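Local atomic coordinates of putative bacterial transcription regulation protein (Staphylococcus aureus, PDB entry 3LUR), a protein that is of unknown function but probably acts as an effector-binding domain in bacterial transcription regulation. Residues 13-18 against 45-50; 33-38 against 56-61; 63-66 against 70-73; 98-103 against 118-123; 136-141 against 146-151. All coordinates share one frame; numbering follows the deposited sequence. Where two conformers were deposited one is given.

Contact 1: residues 13-18 against 45-50. With EDO (1,2-ethanediol), chain H.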
# COMPACT_ATOMS: atom_id res chain seq x y z
N THR A 13 12.56 5.04 -0.14
CA THR A 13 13.03 3.91 0.63
C THR A 13 11.90 3.51 1.58
O THR A 13 11.43 4.33 2.38
CB THR A 13 14.26 4.25 1.44
OG1 THR A 13 15.34 4.53 0.55
CG2 THR A 13 14.65 3.10 2.33
N LEU A 14 11.44 2.27 1.46
CA LEU A 14 10.35 1.77 2.31
C LEU A 14 10.91 0.77 3.31
O LEU A 14 11.71 -0.10 2.95
CB LEU A 14 9.27 1.14 1.46
CG LEU A 14 8.62 2.05 0.44
CD1 LEU A 14 7.46 1.33 -0.23
CD2 LEU A 14 8.10 3.34 1.08
N VAL A 15 10.56 0.95 4.58
CA VAL A 15 11.05 0.14 5.67
C VAL A 15 9.82 -0.56 6.24
O VAL A 15 8.83 0.08 6.59
CB VAL A 15 11.68 0.99 6.80
CG1 VAL A 15 12.27 0.11 7.89
CG2 VAL A 15 12.79 1.96 6.26
N GLY A 16 9.89 -1.87 6.36
CA GLY A 16 8.75 -2.59 6.87
C GLY A 16 8.89 -4.09 6.89
O GLY A 16 10.01 -4.63 6.91
N ILE A 17 7.74 -4.76 6.87
CA ILE A 17 7.67 -6.20 6.95
C ILE A 17 6.77 -6.71 5.85
O ILE A 17 5.68 -6.17 5.63
CB ILE A 17 7.10 -6.67 8.32
CG1 ILE A 17 7.97 -6.17 9.47
CG2 ILE A 17 7.06 -8.18 8.38
CD1 ILE A 17 9.40 -6.79 9.45
N LYS A 18 7.21 -7.78 5.20
CA LYS A 18 6.49 -8.33 4.07
C LYS A 18 5.98 -9.73 4.36
O LYS A 18 6.64 -10.51 5.01
CB LYS A 18 7.40 -8.36 2.83
CG LYS A 18 6.70 -8.76 1.54
CD LYS A 18 7.61 -8.69 0.31
CE LYS A 18 8.41 -9.95 0.05
NZ LYS A 18 8.91 -9.97 -1.36
N ALA A 45 4.30 0.64 15.96
CA ALA A 45 4.85 1.75 16.75
C ALA A 45 6.30 1.98 16.39
O ALA A 45 6.72 3.12 16.21
CB ALA A 45 4.70 1.48 18.26
N ASP A 46 7.04 0.90 16.21
CA ASP A 46 8.43 1.01 15.83
C ASP A 46 8.63 1.63 14.44
O ASP A 46 9.51 2.44 14.25
CB ASP A 46 9.09 -0.36 15.87
CG ASP A 46 10.60 -0.26 15.85
OD1 ASP A 46 11.14 0.54 16.66
OD2 ASP A 46 11.23 -0.97 15.04
N LEU A 47 7.83 1.21 13.45
CA LEU A 47 7.94 1.76 12.12
C LEU A 47 7.54 3.23 12.10
O LEU A 47 8.12 4.02 11.38
CB LEU A 47 7.09 0.99 11.12
CG LEU A 47 7.52 -0.43 10.79
CD1 LEU A 47 6.51 -1.02 9.80
CD2 LEU A 47 8.94 -0.44 10.22
N GLN A 48 6.57 3.61 12.93
CA GLN A 48 6.15 5.01 12.96
C GLN A 48 7.25 5.91 13.46
O GLN A 48 7.29 7.08 13.09
CB GLN A 48 4.85 5.20 13.73
CG GLN A 48 3.64 4.71 12.96
CD GLN A 48 3.35 5.54 11.70
OE1 GLN A 48 4.23 5.77 10.86
NE2 GLN A 48 2.09 5.95 11.54
N LEU A 49 8.17 5.38 14.26
CA LEU A 49 9.31 6.17 14.73
C LEU A 49 10.30 6.42 13.61
O LEU A 49 11.04 7.38 13.68
CB LEU A 49 10.02 5.49 15.88
CG LEU A 49 9.23 5.41 17.18
CD1 LEU A 49 10.04 4.60 18.23
CD2 LEU A 49 8.91 6.81 17.67
N LYS A 50 10.29 5.56 12.59
CA LYS A 50 11.20 5.66 11.44
C LYS A 50 10.59 6.44 10.28
O LYS A 50 11.27 6.72 9.30
CB LYS A 50 11.56 4.26 10.92
CG LYS A 50 12.22 3.38 11.96
CD LYS A 50 12.75 2.09 11.35
CE LYS A 50 13.41 1.21 12.42
NZ LYS A 50 14.52 1.93 13.12
C1 EDO H . -0.48 7.45 11.34
O1 EDO H . -0.77 6.50 10.29
C2 EDO H . -0.08 8.80 10.73
O2 EDO H . 1.22 8.73 10.14
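Val15 and Gly16 of strand 13-18 face Leu47 and Lys50 of helix 45-50, two elements that run almost exactly antiparallel: their axes make 175° and approach to 9.0 Å. The nearest alpha carbons, Gly16 CA and Leu47 CA, are 6.9 Å apart, and no hydrogen bond crosses the gap. Leu47 does most of the touching. Its CD2 methyl settles over the strand backbone, 3.7 Å from Val15 O and 4.0 Å from Gly16 CA. Val15 offers one branch. With CG1 anti to the backbone N (chi1 -176°), that methyl reaches Leu47 CD2 at 4.1 Å and, in another direction, Lys50 CD at 4.0 Å. The lysine contributes only its aliphatic part here: its chain crosses that of Val15 at about a right angle and its ammonium end turns off from the strand. On another side of the helix, Gln48 NE2 donates to O2 of an ethanediol at 3.2 Å. Tyr87 packs against Val15, Leu47 and Lys50 together, while Val76 of strand 70-77 also touches Leu47. Strand 5-21 itself lies between strands 70-77 and 88-103, bonded through Val15 to Val76 and through Gly16 to Asp88.

Contact 2: residues 33-38 against 56-61. With EDO (1,2-ethanediol), chain F; EDO (1,2-ethanediol), chain I.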
# COMPACT_ATOMS: atom_id res chain seq x y z
N GLY A 33 -5.39 -9.63 9.41
CA GLY A 33 -4.69 -10.33 10.46
C GLY A 33 -3.23 -9.92 10.55
O GLY A 33 -2.67 -9.87 11.64
N PHE A 34 -2.61 -9.66 9.41
CA PHE A 34 -1.23 -9.22 9.37
C PHE A 34 -1.10 -7.87 10.05
O PHE A 34 -0.19 -7.67 10.87
CB PHE A 34 -0.76 -9.22 7.91
CG PHE A 34 0.64 -8.72 7.70
CD1 PHE A 34 1.62 -8.89 8.64
CD2 PHE A 34 1.00 -8.21 6.45
CE1 PHE A 34 2.92 -8.44 8.41
CE2 PHE A 34 2.28 -7.78 6.20
CZ PHE A 34 3.25 -7.90 7.17
N TRP A 35 -2.02 -6.93 9.75
CA TRP A 35 -2.04 -5.66 10.45
C TRP A 35 -2.25 -5.86 11.95
O TRP A 35 -1.59 -5.22 12.77
CB TRP A 35 -3.16 -4.74 9.91
CG TRP A 35 -2.84 -4.06 8.67
CD1 TRP A 35 -3.23 -4.42 7.42
CD2 TRP A 35 -2.08 -2.86 8.52
NE1 TRP A 35 -2.76 -3.53 6.50
CE2 TRP A 35 -2.06 -2.55 7.15
CE3 TRP A 35 -1.40 -2.03 9.41
CZ2 TRP A 35 -1.37 -1.46 6.64
CZ3 TRP A 35 -0.74 -0.93 8.91
CH2 TRP A 35 -0.72 -0.66 7.54
N GLN A 36 -3.18 -6.76 12.31
CA GLN A 36 -3.47 -7.02 13.72
C GLN A 36 -2.20 -7.50 14.46
O GLN A 36 -1.87 -7.02 15.56
CB GLN A 36 -4.60 -8.06 13.87
CG GLN A 36 -4.98 -8.36 15.31
CD GLN A 36 -6.17 -9.33 15.45
OE1 GLN A 36 -6.72 -9.82 14.46
NE2 GLN A 36 -6.55 -9.60 16.69
N ARG A 37 -1.51 -8.45 13.85
CA ARG A 37 -0.27 -8.98 14.44
C ARG A 37 0.80 -7.89 14.57
O ARG A 37 1.41 -7.77 15.61
CB ARG A 37 0.23 -10.20 13.64
CG ARG A 37 -0.67 -11.43 13.85
CD ARG A 37 -0.27 -12.66 13.07
NE ARG A 37 -0.71 -12.66 11.67
CZ ARG A 37 0.04 -12.35 10.61
NH1 ARG A 37 1.31 -11.98 10.75
NH2 ARG A 37 -0.48 -12.44 9.39
N CYS A 38 1.03 -7.10 13.52
CA CYS A 38 2.01 -5.99 13.60
C CYS A 38 1.66 -5.02 14.72
O CYS A 38 2.54 -4.58 15.44
CB CYS A 38 2.10 -5.22 12.32
SG CYS A 38 2.85 -6.14 10.95
N ALA A 56 2.66 10.69 3.89
CA ALA A 56 2.00 10.98 5.17
C ALA A 56 1.05 9.86 5.55
O ALA A 56 -0.16 9.93 5.32
CB ALA A 56 1.24 12.32 5.10
N GLY A 57 1.59 8.83 6.14
CA GLY A 57 0.79 7.74 6.60
C GLY A 57 1.62 6.49 6.58
O GLY A 57 2.85 6.53 6.42
N ILE A 58 0.96 5.39 6.82
CA ILE A 58 1.62 4.11 6.79
C ILE A 58 1.06 3.38 5.57
O ILE A 58 -0.14 3.52 5.22
CB ILE A 58 1.45 3.36 8.14
CG1 ILE A 58 2.24 2.04 8.12
CG2 ILE A 58 -0.02 3.15 8.48
CD1 ILE A 58 2.48 1.44 9.48
N LEU A 59 1.94 2.65 4.92
CA LEU A 59 1.59 1.95 3.69
C LEU A 59 1.29 0.48 3.85
O LEU A 59 1.93 -0.24 4.66
CB LEU A 59 2.74 2.05 2.67
CG LEU A 59 3.14 3.37 1.98
CD1 LEU A 59 3.90 4.34 2.85
CD2 LEU A 59 4.02 3.04 0.74
N GLY A 60 0.32 0.05 3.04
CA GLY A 60 0.04 -1.31 2.77
C GLY A 60 0.45 -1.48 1.31
O GLY A 60 -0.31 -1.13 0.40
N LEU A 61 1.67 -1.95 1.10
CA LEU A 61 2.22 -2.07 -0.25
C LEU A 61 1.95 -3.45 -0.83
O LEU A 61 2.41 -4.48 -0.29
CB LEU A 61 3.74 -1.80 -0.24
CG LEU A 61 4.48 -1.77 -1.59
CD1 LEU A 61 4.24 -0.47 -2.36
CD2 LEU A 61 5.97 -1.98 -1.37
C1 EDO F . 3.61 -9.70 12.17
O1 EDO F . 3.44 -11.07 12.57
C2 EDO F . 5.06 -9.47 11.75
O2 EDO F . 5.93 -10.01 12.74
C1 EDO I . -3.22 9.70 3.08
O1 EDO I . -4.48 10.17 3.52
C2 EDO I . -2.26 10.87 3.04
O2 EDO I . -1.99 11.31 4.36
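A likely effector pocket, of the kind known in related effector-binding domains, is bordered by Trp35 of helix 33-38 where it reaches strand 58-61; a tetraethylene glycol, probably from the crystallisation liquor, lies about 4 Å from this side chain. The segment axes stand 11.8 Å apart at a crossing angle of 141°, so the indole has to span the distance. Its six-membered ring does so. CH2 comes to 3.9 Å from Leu59 O and to 4.0 Å from Ile58 CG2, while CZ3 meets Ile58 CD1 at 4.0 Å. Farther along the strand, CZ2 lies 4.1 Å from Gly60 CA, the bare backbone of the glycine leaving the ring near the main chain. All these approaches are oblique to the indole plane. The side chain of Ile58 comes from the opposite direction, its CG1 anti to the backbone N (chi1 -177°), and presents CG1, CG2 and CD1 to the ring. On another side of the helix, Arg37 NH1 donates to O1 of an ethanediol at 2.9 Å, in the guanidinium plane, and also forms a salt bridge with Glu19. The strand meets carbon atoms of the six-membered ring, while NE1 hydrogen-bonds Tyr72 OH; the rings of Trp35, Tyr72 and Tyr138 thus give an aromatic lining with the indole N-H satisfied, consistent with an effector pocket.

Contact 3: residues 63-66 against 70-73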
# COMPACT_ATOMS: atom_id res chain seq x y z
N ILE A 63 2.66 -6.08 -3.61
CA ILE A 63 3.79 -6.43 -4.44
C ILE A 63 3.43 -7.67 -5.25
O ILE A 63 3.55 -8.80 -4.77
CB ILE A 63 5.08 -6.67 -3.58
CG1 ILE A 63 5.39 -5.44 -2.72
CG2 ILE A 63 6.32 -7.00 -4.48
CD1 ILE A 63 6.49 -5.62 -1.68
N PRO A 64 2.94 -7.46 -6.47
CA PRO A 64 2.71 -8.67 -7.31
C PRO A 64 4.03 -9.39 -7.49
O PRO A 64 5.05 -8.74 -7.77
CB PRO A 64 2.22 -8.10 -8.64
CG PRO A 64 1.73 -6.70 -8.33
CD PRO A 64 2.58 -6.22 -7.17
N GLU A 65 4.04 -10.68 -7.23
CA GLU A 65 5.26 -11.45 -7.39
C GLU A 65 5.27 -12.07 -8.79
O GLU A 65 4.21 -12.29 -9.39
CB GLU A 65 5.40 -12.52 -6.31
CG GLU A 65 5.45 -11.96 -4.87
CD GLU A 65 6.68 -11.09 -4.59
OE1 GLU A 65 7.44 -10.79 -5.54
OE2 GLU A 65 6.87 -10.70 -3.42
N LEU A 66 6.46 -12.31 -9.31
CA LEU A 66 6.60 -12.83 -10.68
C LEU A 66 5.85 -14.15 -10.91
O LEU A 66 5.21 -14.31 -11.97
CB LEU A 66 8.09 -12.96 -11.08
CG LEU A 66 8.81 -11.68 -11.57
CD1 LEU A 66 8.05 -11.00 -12.78
CD2 LEU A 66 9.04 -10.67 -10.45
N MSE A 70 1.22 -12.91 -4.41
CA MSE A 70 1.00 -11.54 -4.04
C MSE A 70 1.59 -11.32 -2.66
O MSE A 70 1.22 -12.03 -1.71
CB MSE A 70 -0.50 -11.24 -4.03
CG MSE A 70 -0.87 -9.86 -3.51
SE MSE A 70 -0.36 -8.43 -4.69
CE MSE A 70 -1.48 -8.83 -6.25
N SER A 71 2.51 -10.37 -2.56
CA SER A 71 3.07 -9.98 -1.27
C SER A 71 2.44 -8.68 -0.80
O SER A 71 2.00 -7.86 -1.59
CB SER A 71 4.59 -9.82 -1.37
OG SER A 71 5.22 -11.05 -1.62
N TYR A 72 2.36 -8.51 0.51
CA TYR A 72 1.87 -7.30 1.08
C TYR A 72 2.91 -6.86 2.08
O TYR A 72 3.32 -7.65 2.92
CB TYR A 72 0.60 -7.58 1.82
CG TYR A 72 -0.15 -6.40 2.29
CD1 TYR A 72 -0.98 -5.70 1.42
CD2 TYR A 72 -0.11 -5.99 3.62
CE1 TYR A 72 -1.74 -4.64 1.84
CE2 TYR A 72 -0.86 -4.91 4.06
CZ TYR A 72 -1.69 -4.25 3.17
OH TYR A 72 -2.48 -3.20 3.56
N MSE A 73 3.34 -5.62 1.98
CA MSE A 73 4.31 -5.10 2.91
C MSE A 73 3.74 -3.93 3.69
O MSE A 73 3.26 -2.93 3.12
CB MSE A 73 5.61 -4.71 2.18
CG MSE A 73 6.69 -4.16 3.08
SE MSE A 73 8.13 -3.51 1.91
CE MSE A 73 9.35 -2.92 3.26
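The carboxylate of Glu65 is met at one oxygen by Ser71: OG donates to OE2 over a very short 2.5 Å of doubtful exactness. The hydroxyl is also hydrogen-bonded to Thr20 OG1. The peptide carbonyls of Ile63 and Ser71 receive their partners off-plane. Ile63 N bonds Ser71 O at 2.8 Å from 32° out of the carbonyl plane, and Ser71 N bonds Ile63 O at 2.9 Å with a 35° tilt. This reciprocal couple makes Ile63 and Ser71 a hydrogen-bonded antiparallel pair, near the turn of the hairpin formed by strands 58-64 and 70-77. Pro64 and selenomethionine Met70 form the adjoining non-hydrogen-bonded pair on the sheet face opposite to Ile63. Met70, bent at both chi2 and chi3, folds its selenium back to 3.9 Å from Pro64 N, and its CE reaches Pro64 CG at 4.4 Å. On the other face, Ile63 CD1 touches Met73 CB at 4.1 Å. The bend of Glu65 at chi2 (-64°) turns the carboxylate back over the hairpin to Ser71. OE2 thus has two partners, the serine hydroxyl and, by a salt bridge, Lys18; this pairing would probably keep the glutamate ionised and ties the hairpin end to strand 5-21.

Contact 4: residues 98-103 against 118-123. With EDO (1,2-ethanediol), chain G.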
# COMPACT_ATOMS: atom_id res chain seq x y z
N MSE A 98 -2.03 7.06 -10.37
CA MSE A 98 -3.41 7.49 -10.24
C MSE A 98 -3.71 7.23 -8.77
O MSE A 98 -3.45 6.13 -8.27
CB MSE A 98 -4.34 6.69 -11.13
CG MSE A 98 -4.08 6.87 -12.59
SE MSE A 98 -5.28 5.68 -13.60
CE MSE A 98 -4.56 3.99 -12.99
N VAL A 99 -4.21 8.24 -8.08
CA VAL A 99 -4.51 8.13 -6.66
C VAL A 99 -6.00 8.22 -6.41
O VAL A 99 -6.64 9.24 -6.73
CB VAL A 99 -3.79 9.18 -5.85
CG1 VAL A 99 -4.08 8.97 -4.31
CG2 VAL A 99 -2.31 9.13 -6.13
N PHE A 100 -6.57 7.11 -5.94
CA PHE A 100 -8.01 7.00 -5.68
C PHE A 100 -8.23 7.10 -4.19
O PHE A 100 -7.27 7.01 -3.42
CB PHE A 100 -8.54 5.65 -6.16
CG PHE A 100 -8.29 5.38 -7.60
CD1 PHE A 100 -7.07 4.89 -8.01
CD2 PHE A 100 -9.28 5.59 -8.55
CE1 PHE A 100 -6.83 4.62 -9.37
CE2 PHE A 100 -9.05 5.35 -9.89
CZ PHE A 100 -7.84 4.86 -10.31
N GLU A 101 -9.47 7.31 -3.79
CA GLU A 101 -9.85 7.34 -2.38
C GLU A 101 -10.91 6.29 -2.10
O GLU A 101 -11.88 6.13 -2.88
CB GLU A 101 -10.36 8.72 -1.96
CG GLU A 101 -9.26 9.76 -1.82
CD GLU A 101 -9.75 11.09 -1.25
OE1 GLU A 101 -10.98 11.33 -1.22
OE2 GLU A 101 -8.90 11.89 -0.80
N ALA A 102 -10.69 5.52 -1.05
CA ALA A 102 -11.66 4.60 -0.53
C ALA A 102 -12.18 5.24 0.72
O ALA A 102 -11.41 5.64 1.57
CB ALA A 102 -11.01 3.27 -0.20
N GLN A 103 -13.48 5.39 0.82
CA GLN A 103 -14.06 5.93 2.03
C GLN A 103 -14.86 4.87 2.75
O GLN A 103 -15.83 4.34 2.22
CB GLN A 103 -14.92 7.17 1.74
CG GLN A 103 -15.34 7.85 3.04
CD GLN A 103 -15.98 9.19 2.86
OE1 GLN A 103 -16.79 9.37 1.97
NE2 GLN A 103 -15.67 10.13 3.78
N HIS A 118 -9.14 -2.15 -9.65
CA HIS A 118 -8.66 -3.16 -10.62
C HIS A 118 -9.60 -3.26 -11.80
O HIS A 118 -9.15 -3.30 -12.93
CB HIS A 118 -8.48 -4.55 -9.99
CG HIS A 118 -7.31 -4.65 -9.05
ND1 HIS A 118 -6.04 -4.22 -9.39
CD2 HIS A 118 -7.21 -5.16 -7.80
CE1 HIS A 118 -5.22 -4.43 -8.37
NE2 HIS A 118 -5.91 -5.00 -7.40
N HIS A 119 -10.91 -3.26 -11.55
CA HIS A 119 -11.87 -3.33 -12.62
C HIS A 119 -11.76 -2.12 -13.55
O HIS A 119 -11.79 -2.25 -14.77
CB HIS A 119 -13.30 -3.43 -12.08
CG HIS A 119 -14.33 -3.40 -13.15
ND1 HIS A 119 -14.39 -4.34 -14.14
CD2 HIS A 119 -15.32 -2.52 -13.40
CE1 HIS A 119 -15.38 -4.05 -14.96
NE2 HIS A 119 -15.96 -2.95 -14.54
N TYR A 120 -11.63 -0.94 -12.96
CA TYR A 120 -11.51 0.30 -13.71
C TYR A 120 -10.29 0.28 -14.61
O TYR A 120 -10.35 0.63 -15.81
CB TYR A 120 -11.48 1.50 -12.75
CG TYR A 120 -11.07 2.77 -13.43
CD1 TYR A 120 -11.97 3.49 -14.20
CD2 TYR A 120 -9.78 3.23 -13.34
CE1 TYR A 120 -11.56 4.64 -14.89
CE2 TYR A 120 -9.37 4.38 -14.00
CZ TYR A 120 -10.27 5.08 -14.76
OH TYR A 120 -9.85 6.20 -15.41
N ILE A 121 -9.19 -0.19 -14.07
CA ILE A 121 -7.93 -0.32 -14.83
C ILE A 121 -8.05 -1.33 -15.94
O ILE A 121 -7.65 -1.07 -17.08
CB ILE A 121 -6.75 -0.68 -13.90
CG1 ILE A 121 -6.43 0.52 -13.04
CG2 ILE A 121 -5.48 -1.17 -14.71
CD1 ILE A 121 -5.45 0.22 -11.96
N HIS A 122 -8.68 -2.47 -15.62
CA HIS A 122 -8.92 -3.55 -16.57
C HIS A 122 -9.76 -3.08 -17.76
O HIS A 122 -9.54 -3.53 -18.87
CB HIS A 122 -9.59 -4.70 -15.83
CG HIS A 122 -9.85 -5.92 -16.64
ND1 HIS A 122 -8.86 -6.85 -16.94
CD2 HIS A 122 -11.01 -6.47 -17.06
CE1 HIS A 122 -9.41 -7.88 -17.57
NE2 HIS A 122 -10.71 -7.67 -17.66
N GLN A 123 -10.65 -2.11 -17.53
CA GLN A 123 -11.49 -1.61 -18.61
C GLN A 123 -10.88 -0.48 -19.36
O GLN A 123 -10.98 -0.40 -20.59
CB GLN A 123 -12.80 -1.05 -18.06
CG GLN A 123 -13.83 -2.02 -17.67
CD GLN A 123 -15.03 -1.31 -16.99
OE1 GLN A 123 -14.93 -0.88 -15.84
NE2 GLN A 123 -16.14 -1.17 -17.71
C1 EDO G . -5.57 -5.85 -13.02
O1 EDO G . -5.79 -6.37 -11.70
C2 EDO G . -5.83 -4.34 -13.01
O2 EDO G . -5.15 -3.70 -11.91
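Phe100 and Tyr120 turn their rings steeply against each other, planes at 70° and centroids 5.9 Å apart, an oblique meeting. The touching corner is Phe100 CZ, which comes to 3.9 Å from Tyr120 CD2. Tyr120 projects from its helix with CG anti to the backbone N (chi1 168°), bringing one side of its ring to the strand, while its hydroxyl bonds Gln125. Selenomethionine Met98 approaches that ring differently: its selenium lies at the edge, near the ring plane, 4.3 Å from Tyr120 CE2. The contact packs helix 108-124 against strand 88-103 of the barrel-like antiparallel sheet, with the segment axes 12.0 Å apart and inclined at 143°, so side chains alone bridge the space. Met98 and Phe100, two residues apart on the strand, both point toward the helix. Beyond the selenium, Met98 bends at chi3 and sends CE to Ile121 CG1 at 3.9 Å, the two chains crossing at a slant. Ile121 also borders a bound ethanediol, whose O2 lies in the plane of the His118 imidazole and shares a hydrogen bond of 2.7 Å with ND1. Val117 touches Phe100, and Tyr4 touches Met98.

Contact 5: residues 136-141 against 146-151. With EDO (1,2-ethanediol), chain E; EDO (1,2-ethanediol), chain H.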
# COMPACT_ATOMS: atom_id res chain seq x y z
N GLU A 136 -1.86 1.08 -0.54
CA GLU A 136 -2.87 1.74 0.26
C GLU A 136 -2.07 2.65 1.19
O GLU A 136 -1.06 2.23 1.73
CB GLU A 136 -3.62 0.70 1.09
CG GLU A 136 -4.27 -0.38 0.26
CD GLU A 136 -4.40 -1.71 0.97
OE1 GLU A 136 -4.18 -1.82 2.19
OE2 GLU A 136 -4.74 -2.67 0.28
N LEU A 137 -2.53 3.86 1.39
CA LEU A 137 -1.85 4.77 2.29
C LEU A 137 -2.84 5.19 3.37
O LEU A 137 -3.92 5.77 3.07
CB LEU A 137 -1.28 5.96 1.54
CG LEU A 137 -0.50 7.01 2.36
CD1 LEU A 137 0.80 6.38 2.95
CD2 LEU A 137 -0.20 8.27 1.55
N TYR A 138 -2.45 4.93 4.62
CA TYR A 138 -3.31 5.17 5.80
C TYR A 138 -2.83 6.31 6.70
O TYR A 138 -1.81 6.21 7.36
CB TYR A 138 -3.38 3.89 6.64
CG TYR A 138 -3.97 2.71 5.92
CD1 TYR A 138 -5.34 2.54 5.85
CD2 TYR A 138 -3.17 1.75 5.32
CE1 TYR A 138 -5.89 1.46 5.19
CE2 TYR A 138 -3.69 0.69 4.66
CZ TYR A 138 -5.06 0.55 4.58
OH TYR A 138 -5.59 -0.53 3.90
N GLN A 139 -3.59 7.40 6.68
CA GLN A 139 -3.39 8.52 7.57
C GLN A 139 -3.90 8.12 8.94
O GLN A 139 -4.63 7.11 9.07
CB GLN A 139 -4.19 9.72 7.07
CG GLN A 139 -5.71 9.48 7.04
CD GLN A 139 -6.48 10.66 6.50
OE1 GLN A 139 -6.30 11.77 6.96
NE2 GLN A 139 -7.34 10.42 5.52
N ASP A 140 -3.53 8.90 9.94
CA ASP A 140 -4.03 8.68 11.26
C ASP A 140 -5.51 9.09 11.24
O ASP A 140 -5.93 9.94 10.43
CB ASP A 140 -3.26 9.49 12.28
CG ASP A 140 -3.44 8.98 13.69
OD1 ASP A 140 -4.02 7.88 13.89
OD2 ASP A 140 -2.95 9.65 14.61
N GLY A 141 -6.28 8.52 12.14
CA GLY A 141 -7.68 8.82 12.27
C GLY A 141 -8.41 7.60 12.86
O GLY A 141 -7.78 6.72 13.47
N GLU A 146 -17.04 4.88 8.88
CA GLU A 146 -17.51 4.79 7.50
C GLU A 146 -17.07 6.02 6.73
O GLU A 146 -17.14 6.04 5.51
CB GLU A 146 -19.04 4.59 7.40
CG GLU A 146 -19.54 3.15 7.82
CD GLU A 146 -18.74 1.91 7.20
OE1 GLU A 146 -17.97 1.98 6.17
OE2 GLU A 146 -18.90 0.82 7.80
N LYS A 147 -16.50 7.00 7.44
CA LYS A 147 -16.01 8.23 6.82
C LYS A 147 -14.49 8.25 6.68
O LYS A 147 -13.93 9.19 6.11
CB LYS A 147 -16.46 9.48 7.61
CG LYS A 147 -17.93 9.90 7.41
CD LYS A 147 -18.92 9.05 8.21
CE LYS A 147 -20.34 9.67 8.19
NZ LYS A 147 -21.23 9.06 9.25
N TYR A 148 -13.80 7.22 7.17
CA TYR A 148 -12.35 7.19 7.07
C TYR A 148 -11.90 7.10 5.62
O TYR A 148 -12.48 6.34 4.81
CB TYR A 148 -11.75 6.03 7.90
CG TYR A 148 -10.25 5.95 7.80
CD1 TYR A 148 -9.43 6.75 8.61
CD2 TYR A 148 -9.64 5.14 6.85
CE1 TYR A 148 -8.05 6.70 8.50
CE2 TYR A 148 -8.26 5.09 6.73
CZ TYR A 148 -7.46 5.88 7.55
OH TYR A 148 -6.09 5.81 7.40
N ILE A 149 -10.88 7.87 5.28
CA ILE A 149 -10.36 7.87 3.90
C ILE A 149 -9.00 7.22 3.79
O ILE A 149 -8.05 7.62 4.48
CB ILE A 149 -10.28 9.30 3.33
CG1 ILE A 149 -11.69 9.85 3.16
CG2 ILE A 149 -9.54 9.29 1.94
CD1 ILE A 149 -11.74 11.36 2.90
N THR A 150 -8.91 6.22 2.91
CA THR A 150 -7.68 5.53 2.58
C THR A 150 -7.35 5.91 1.13
O THR A 150 -8.24 5.91 0.28
CB THR A 150 -7.87 3.97 2.62
OG1 THR A 150 -8.25 3.56 3.93
CG2 THR A 150 -6.58 3.24 2.23
N GLU A 151 -6.10 6.23 0.86
CA GLU A 151 -5.69 6.48 -0.52
C GLU A 151 -5.18 5.23 -1.14
O GLU A 151 -4.48 4.44 -0.51
CB GLU A 151 -4.63 7.56 -0.60
CG GLU A 151 -5.12 8.92 -0.22
CD GLU A 151 -4.06 10.00 -0.38
OE1 GLU A 151 -2.86 9.68 -0.50
OE2 GLU A 151 -4.44 11.19 -0.32
C1 EDO E . -1.51 11.80 8.25
O1 EDO E . -2.04 11.28 9.49
C2 EDO E . -1.92 13.26 8.12
O2 EDO E . -3.36 13.42 7.97
C1 EDO H . -0.48 7.45 11.34
O1 EDO H . -0.77 6.50 10.29
C2 EDO H . -0.08 8.80 10.73
O2 EDO H . 1.22 8.73 10.14
O HOH W 1 -5.34 7.70 4.32
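The hairpin of strands 134-138 and 149-156 opens here toward its loop, and Leu137 with Glu151 forms an antiparallel hydrogen-bonded pair: Leu137 N reaches Glu151 O at 2.8 Å and Glu151 N reaches Leu137 O at 3.1 Å. Beyond this pair the strands part. Water 1 enters the gap, accepting from Gln139 N while donating to Leu137 O and to Ile149 O. Tyr148 OH donates to Gln139 O at 2.6 Å, with that oxygen in the plane of the phenol ring. In return the extended Gln139 slides past the tyrosine and gives NE2 to Ile149 O at 3.1 Å, nearly straight (170°). Tyr138 crosses Tyr148 at about a right angle, and its CE1 lies 3.4 Å from Thr150 OG1. Its hydroxyl donates to Glu136 OE1 at 2.6 Å, from 49° above the carboxylate plane. Two tyrosine hydroxyls, Tyr138 and Tyr72, thus hold OE1 of a buried acid among aromatic rings, which recalls the drug pockets of some relatives; a cationic ligand here is not established.

In the fold
Contacts 2, 3 and 5 meet in one polar cluster: Tyr72 OH of contact 3 lies 3.0 Å from Trp35 NE1 of contact 2 and 2.6 Å from Glu136 OE1 of contact 5. This group probably marks the effector pocket; a tetraethylene glycol, probably from the crystallisation liquor, lies about 4 Å from the Trp35 side chain. Contact 2 also joins contact 5 through sheet bonding, Ile58 O to Tyr138 N at 2.8 Å. Contacts 1 and 3, centres about 17 Å apart, link where Lys18 meets Glu65. Contacts 1 and 5 share an ethanediol without touching. Contact 4 lies about 26 Å from contact 1 between centres and joins contact 5 through Ala102 N and Thr150 O at 2.8 Å.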